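Local coordinates for protein methylenetetrahydrofolate--tRNA-(uracil-5-)-methyltransferase TrmFO (PDB 3G5S) that probably catalyses the folate-dependent C5 methylation of uridine 54 in tRNA, using FAD as cofactor and methylenetetrahydrofolate as the one-carbon donor, at residues Pro284-Leu289 with Val302-Met307; Thr236-Pro241 with Glu255-Val260. All coordinates share one frame; numbering follows the deposited sequence.

Contact 1 of 2, residues Pro284-Leu289 with Val302-Met307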
loop_
_atom_site.group_PDB
_atom_site.type_symbol
_atom_site.label_atom_id
_atom_site.label_comp_id
_atom_site.label_asym_id
_atom_site.label_seq_id
_atom_site.Cartn_x
_atom_site.Cartn_y
_atom_site.Cartn_z
ATOM N N PRO A 284 17.654 0.498 -3.980
ATOM C CA PRO A 284 18.972 0.078 -3.479
ATOM C C PRO A 284 19.783 1.248 -2.921
ATOM O O PRO A 284 20.573 1.068 -1.994
ATOM C CB PRO A 284 19.651 -0.499 -4.724
ATOM C CG PRO A 284 18.508 -0.967 -5.583
ATOM C CD PRO A 284 17.429 0.062 -5.369
ATOM N N GLU A 285 19.586 2.438 -3.476
ATOM C CA GLU A 285 20.261 3.622 -2.951
ATOM C C GLU A 285 19.725 4.004 -1.577
ATOM O O GLU A 285 20.487 4.386 -0.694
ATOM C CB GLU A 285 20.138 4.801 -3.913
ATOM C CG GLU A 285 20.834 4.573 -5.245
ATOM C CD GLU A 285 22.353 4.556 -5.129
ATOM O OE1 GLU A 285 22.920 3.618 -4.523
ATOM O OE2 GLU A 285 22.984 5.489 -5.656
ATOM N N GLN A 286 18.413 3.901 -1.392
ATOM C CA GLN A 286 17.833 4.153 -0.083
ATOM C C GLN A 286 18.436 3.221 0.957
ATOM O O GLN A 286 18.782 3.649 2.051
ATOM C CB GLN A 286 16.320 3.967 -0.116
ATOM C CG GLN A 286 15.576 5.019 -0.916
ATOM C CD GLN A 286 14.070 4.886 -0.783
ATOM O OE1 GLN A 286 13.554 4.630 0.302
ATOM N NE2 GLN A 286 13.362 5.066 -1.889
ATOM N N LYS A 287 18.544 1.941 0.627
ATOM C CA LYS A 287 19.116 0.995 1.576
ATOM C C LYS A 287 20.552 1.367 1.950
ATOM O O LYS A 287 20.921 1.372 3.125
ATOM C CB LYS A 287 19.056 -0.428 1.024
ATOM C CG LYS A 287 19.620 -1.465 1.971
ATOM C CD LYS A 287 19.478 -2.862 1.399
ATOM C CE LYS A 287 20.030 -3.905 2.354
ATOM N NZ LYS A 287 19.868 -5.279 1.807
ATOM N N ARG A 288 21.361 1.685 0.949
ATOM C CA ARG A 288 22.754 2.052 1.194
ATOM C C ARG A 288 22.853 3.276 2.102
ATOM O O ARG A 288 23.665 3.322 3.030
ATOM C CB ARG A 288 23.466 2.308 -0.133
ATOM C CG ARG A 288 24.945 2.573 0.012
ATOM C CD ARG A 288 25.635 2.542 -1.340
ATOM N NE ARG A 288 25.082 3.529 -2.261
ATOM C CZ ARG A 288 25.494 4.789 -2.345
ATOM N NH1 ARG A 288 26.471 5.227 -1.561
ATOM N NH2 ARG A 288 24.924 5.612 -3.216
ATOM N N LEU A 289 22.013 4.267 1.828
ATOM C CA LEU A 289 22.012 5.504 2.598
ATOM C C LEU A 289 21.509 5.282 4.022
ATOM O O LEU A 289 22.112 5.750 4.988
ATOM C CB LEU A 289 21.164 6.560 1.888
ATOM C CG LEU A 289 21.873 7.405 0.824
ATOM C CD1 LEU A 289 22.544 8.599 1.478
ATOM C CD2 LEU A 289 22.901 6.588 0.044
ATOM N N VAL A 302 11.267 -2.356 5.228
ATOM C CA VAL A 302 10.077 -3.084 4.816
ATOM C C VAL A 302 9.198 -2.300 3.844
ATOM O O VAL A 302 8.382 -2.896 3.150
ATOM C CB VAL A 302 9.247 -3.572 6.025
ATOM C CG1 VAL A 302 10.034 -4.586 6.837
ATOM C CG2 VAL A 302 8.814 -2.405 6.895
ATOM N N ARG A 303 9.362 -0.981 3.780
ATOM C CA ARG A 303 8.615 -0.182 2.818
ATOM C C ARG A 303 9.515 0.970 2.399
ATOM O O ARG A 303 9.926 1.763 3.239
ATOM C CB ARG A 303 7.314 0.338 3.442
ATOM C CG ARG A 303 6.364 0.993 2.455
ATOM C CD ARG A 303 6.656 2.492 2.207
ATOM N NE ARG A 303 5.459 3.099 1.639
ATOM C CZ ARG A 303 5.224 3.296 0.343
ATOM N NH1 ARG A 303 6.151 3.029 -0.573
ATOM N NH2 ARG A 303 4.050 3.799 -0.033
ATOM N N TYR A 304 9.858 1.034 1.117
ATOM C CA TYR A 304 10.754 2.075 0.626
ATOM C C TYR A 304 10.026 3.398 0.388
ATOM O O TYR A 304 8.829 3.424 0.110
ATOM C CB TYR A 304 11.459 1.609 -0.646
ATOM C CG TYR A 304 12.583 0.641 -0.366
ATOM C CD1 TYR A 304 13.849 1.111 -0.048
ATOM C CD2 TYR A 304 12.385 -0.736 -0.396
ATOM C CE1 TYR A 304 14.885 0.256 0.223
ATOM C CE2 TYR A 304 13.426 -1.610 -0.127
ATOM C CZ TYR A 304 14.672 -1.104 0.184
ATOM O OH TYR A 304 15.718 -1.946 0.451
ATOM N N GLY A 305 10.751 4.506 0.498
ATOM C CA GLY A 305 10.160 5.810 0.253
ATOM C C GLY A 305 9.857 6.040 -1.214
ATOM O O GLY A 305 10.546 5.504 -2.091
ATOM N N VAL A 306 8.816 6.824 -1.474
ATOM C CA VAL A 306 8.424 7.176 -2.831
ATOM C C VAL A 306 7.803 8.565 -2.847
ATOM O O VAL A 306 7.305 9.044 -1.827
ATOM C CB VAL A 306 7.402 6.189 -3.426
ATOM C CG1 VAL A 306 8.003 4.800 -3.540
ATOM C CG2 VAL A 306 6.115 6.187 -2.608
HETATM N N MSE A 307 7.841 9.196 -4.018
HETATM C CA MSE A 307 7.294 10.532 -4.235
HETATM C C MSE A 307 6.544 10.531 -5.543
HETATM O O MSE A 307 7.159 10.678 -6.594
HETATM C CB MSE A 307 8.419 11.557 -4.415
HETATM C CG MSE A 307 9.265 11.869 -3.206
HETATM SE SE MSE A 307 8.658 13.434 -2.200
HETATM C CE MSE A 307 8.213 14.653 -3.647
#
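Helix 283-290 meets the chain leaving the edge strand 301-303 of the antiparallel sheet, where Gln286 reads the backbone of Gly305 through both ends of its amide. The peptide N of Gly305 donates to Gln286 OE1 at 2.8 Å, in the carbonyl plane and on a lone pair. Gln286 NE2 returns a bond to Gly305 O at 2.9 Å; that oxygen lies close to the amide plane of the glutamine, although the donor is tilted 29° from the carbonyl plane of the glycine. With CG beside the backbone N (chi1 -69°) and the chain extended beyond it, the amide reaches out from the helix to the glycine. Tyr304 runs back the other way, its ring 77° from the amide plane: Gln286 CB sits in plane at the ring edge, 3.8 Å from Tyr304 CD1, and Tyr304 OH reaches Lys287 CB at 3.7 Å. Trp283 stacks on the tyrosine ring, and Gln286 NE2 has a second acceptor in Leu281 O. A leucine in place of Gln286 would probably leave Gly305 N and Gly305 O without their mates on the helix, and Leu281 O without its NE2 donor. Paired donor and acceptor fix the rotation of the buried amide, since a flip would set NE2 against Gly305 N and OE1 against Gly305 O.

Contact 2 of 2, residues Thr236-Pro241 with Glu255-Val260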
loop_
_atom_site.group_PDB
_atom_site.type_symbol
_atom_site.label_atom_id
_atom_site.label_comp_id
_atom_site.label_asym_id
_atom_site.label_seq_id
_atom_site.Cartn_x
_atom_site.Cartn_y
_atom_site.Cartn_z
ATOM N N THR A 236 20.743 22.701 4.782
ATOM C CA THR A 236 19.318 22.465 4.599
ATOM C C THR A 236 18.773 21.342 5.482
ATOM O O THR A 236 17.783 21.525 6.190
ATOM C CB THR A 236 19.010 22.180 3.122
ATOM O OG1 THR A 236 19.777 23.062 2.291
ATOM C CG2 THR A 236 17.534 22.344 2.839
ATOM N N LEU A 237 19.409 20.178 5.450
ATOM C CA LEU A 237 18.920 19.069 6.265
ATOM C C LEU A 237 19.008 19.372 7.765
ATOM O O LEU A 237 18.193 18.890 8.556
ATOM C CB LEU A 237 19.655 17.768 5.927
ATOM C CG LEU A 237 19.342 17.197 4.544
ATOM C CD1 LEU A 237 20.347 16.122 4.162
ATOM C CD2 LEU A 237 17.923 16.650 4.496
ATOM N N LEU A 238 19.986 20.192 8.148
ATOM C CA LEU A 238 20.200 20.552 9.548
ATOM C C LEU A 238 19.127 21.510 10.059
ATOM O O LEU A 238 18.809 21.520 11.250
ATOM C CB LEU A 238 21.594 21.155 9.749
ATOM C CG LEU A 238 22.770 20.254 9.371
ATOM C CD1 LEU A 238 24.079 21.025 9.467
ATOM C CD2 LEU A 238 22.802 19.002 10.239
ATOM N N PHE A 239 18.575 22.316 9.159
ATOM C CA PHE A 239 17.441 23.162 9.507
ATOM C C PHE A 239 16.150 22.359 9.502
ATOM O O PHE A 239 15.189 22.742 10.163
ATOM C CB PHE A 239 17.277 24.297 8.495
ATOM C CG PHE A 239 18.205 25.463 8.709
ATOM C CD1 PHE A 239 18.142 26.218 9.870
ATOM C CD2 PHE A 239 19.118 25.826 7.735
ATOM C CE1 PHE A 239 18.971 27.300 10.064
ATOM C CE2 PHE A 239 19.959 26.920 7.924
ATOM C CZ PHE A 239 19.884 27.652 9.092
ATOM N N GLY A 240 16.144 21.257 8.744
ATOM C CA GLY A 240 14.951 20.473 8.473
ATOM C C GLY A 240 14.872 19.178 9.264
ATOM O O GLY A 240 14.912 19.198 10.487
ATOM N N PRO A 241 14.771 18.036 8.570
ATOM C CA PRO A 241 14.393 16.802 9.265
ATOM C C PRO A 241 15.483 16.257 10.169
ATOM O O PRO A 241 15.180 15.396 10.983
ATOM C CB PRO A 241 14.114 15.832 8.115
ATOM C CG PRO A 241 14.955 16.349 6.996
ATOM C CD PRO A 241 14.843 17.839 7.113
ATOM N N GLU A 255 22.976 18.730 23.279
ATOM C CA GLU A 255 22.302 18.656 22.002
ATOM C C GLU A 255 23.177 17.881 21.014
ATOM O O GLU A 255 24.370 18.140 20.909
ATOM C CB GLU A 255 22.079 20.080 21.496
ATOM C CG GLU A 255 21.200 20.216 20.274
ATOM C CD GLU A 255 21.186 21.646 19.774
ATOM O OE1 GLU A 255 22.172 22.058 19.133
ATOM O OE2 GLU A 255 20.206 22.368 20.042
ATOM N N PRO A 256 22.602 16.906 20.298
ATOM C CA PRO A 256 23.395 16.239 19.260
ATOM C C PRO A 256 23.647 17.180 18.085
ATOM O O PRO A 256 22.957 18.193 17.930
ATOM C CB PRO A 256 22.515 15.059 18.838
ATOM C CG PRO A 256 21.145 15.422 19.265
ATOM C CD PRO A 256 21.252 16.336 20.438
ATOM N N PHE A 257 24.649 16.866 17.279
ATOM C CA PHE A 257 24.901 17.673 16.095
ATOM C C PHE A 257 23.726 17.574 15.115
ATOM O O PHE A 257 23.223 18.579 14.620
ATOM C CB PHE A 257 26.196 17.263 15.399
ATOM C CG PHE A 257 26.475 18.059 14.163
ATOM C CD1 PHE A 257 27.109 19.291 14.245
ATOM C CD2 PHE A 257 26.055 17.607 12.923
ATOM C CE1 PHE A 257 27.348 20.039 13.106
ATOM C CE2 PHE A 257 26.287 18.349 11.784
ATOM C CZ PHE A 257 26.932 19.569 11.875
ATOM N N ALA A 258 23.296 16.350 14.840
ATOM C CA ALA A 258 22.165 16.096 13.960
ATOM C C ALA A 258 21.535 14.783 14.394
ATOM O O ALA A 258 22.169 13.991 15.099
ATOM C CB ALA A 258 22.631 16.017 12.525
ATOM N N VAL A 259 20.281 14.568 14.006
ATOM C CA VAL A 259 19.611 13.308 14.279
ATOM C C VAL A 259 18.800 12.870 13.080
ATOM O O VAL A 259 18.438 13.674 12.229
ATOM C CB VAL A 259 18.640 13.394 15.480
ATOM C CG1 VAL A 259 19.356 13.890 16.723
ATOM C CG2 VAL A 259 17.439 14.262 15.141
ATOM N N VAL A 260 18.547 11.575 13.007
ATOM C CA VAL A 260 17.436 11.060 12.227
ATOM C C VAL A 260 16.413 10.552 13.235
ATOM O O VAL A 260 16.746 9.785 14.146
ATOM C CB VAL A 260 17.872 9.933 11.282
ATOM C CG1 VAL A 260 16.663 9.285 10.622
ATOM C CG2 VAL A 260 18.844 10.472 10.238
#
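Leu238, in the short helix 236-239, lies over the start of strand 258-264, its CA 6.6 Å from the CA of Ala258; farther along, Pro241 CA and Val260 CA are 7.1 Å apart. Gly240 is the first residue to leave helical geometry, and the turn it makes carries the chain on alongside the strand to Pro241. No hydrogen bond joins the two segments. At the Pro241 end two carbonyl oxygens merely lie near each other, Pro241 O 3.9 Å from Val259 O; the backbone pairing there is supplied by Met242, the residue after Pro241, which bonds to Val259. The strand belongs to the six-stranded antiparallel sheet, in which Ala258 and Val260 make backbone hydrogen bonds to Met191 and Cys189 of the neighbouring strand 187-191; the helix meets the first residue of the strand, Ala258, and Phe257 just before it. Leu238 carries the apolar part with both of its methyl groups. CD2 meets Ala258 CB at 3.8 Å, that CB pointing toward the helix, and also comes within 3.9 Å of Phe257 CE2. CD1 approaches the end of the same ring, 4.0 Å from Phe257 CZ. The phenylalanine reaches over because its CG stands opposite the backbone N (chi1 179°), which swings the ring to the leucine, the two side chains passing at a slant. On the helix 193-205, Tyr196 also touches Leu238, and Glu193 touches Phe257.

Both segments of contact 2 come earlier in the chain than those of contact 1, and the two contacts have centres 20 Å apart and nearest atoms about 8 Å apart, without touching. One antiparallel sheet connects them: contact 2 sits at strand 258-264, inside the sheet, and contact 1 at its outermost strand 301-303. Helix 193-205 is a second shared neighbour, touched by Leu289 of contact 1 and by Leu237, Leu238 and Phe257 of contact 2; its Leu203 meets both Leu289 and Leu237. Neither contact belongs to the FAD-binding motif. Bound glutathione lies about 8 Å from Gly305 in contact 1 and about 8 Å from the side chain of Pro241 in contact 2.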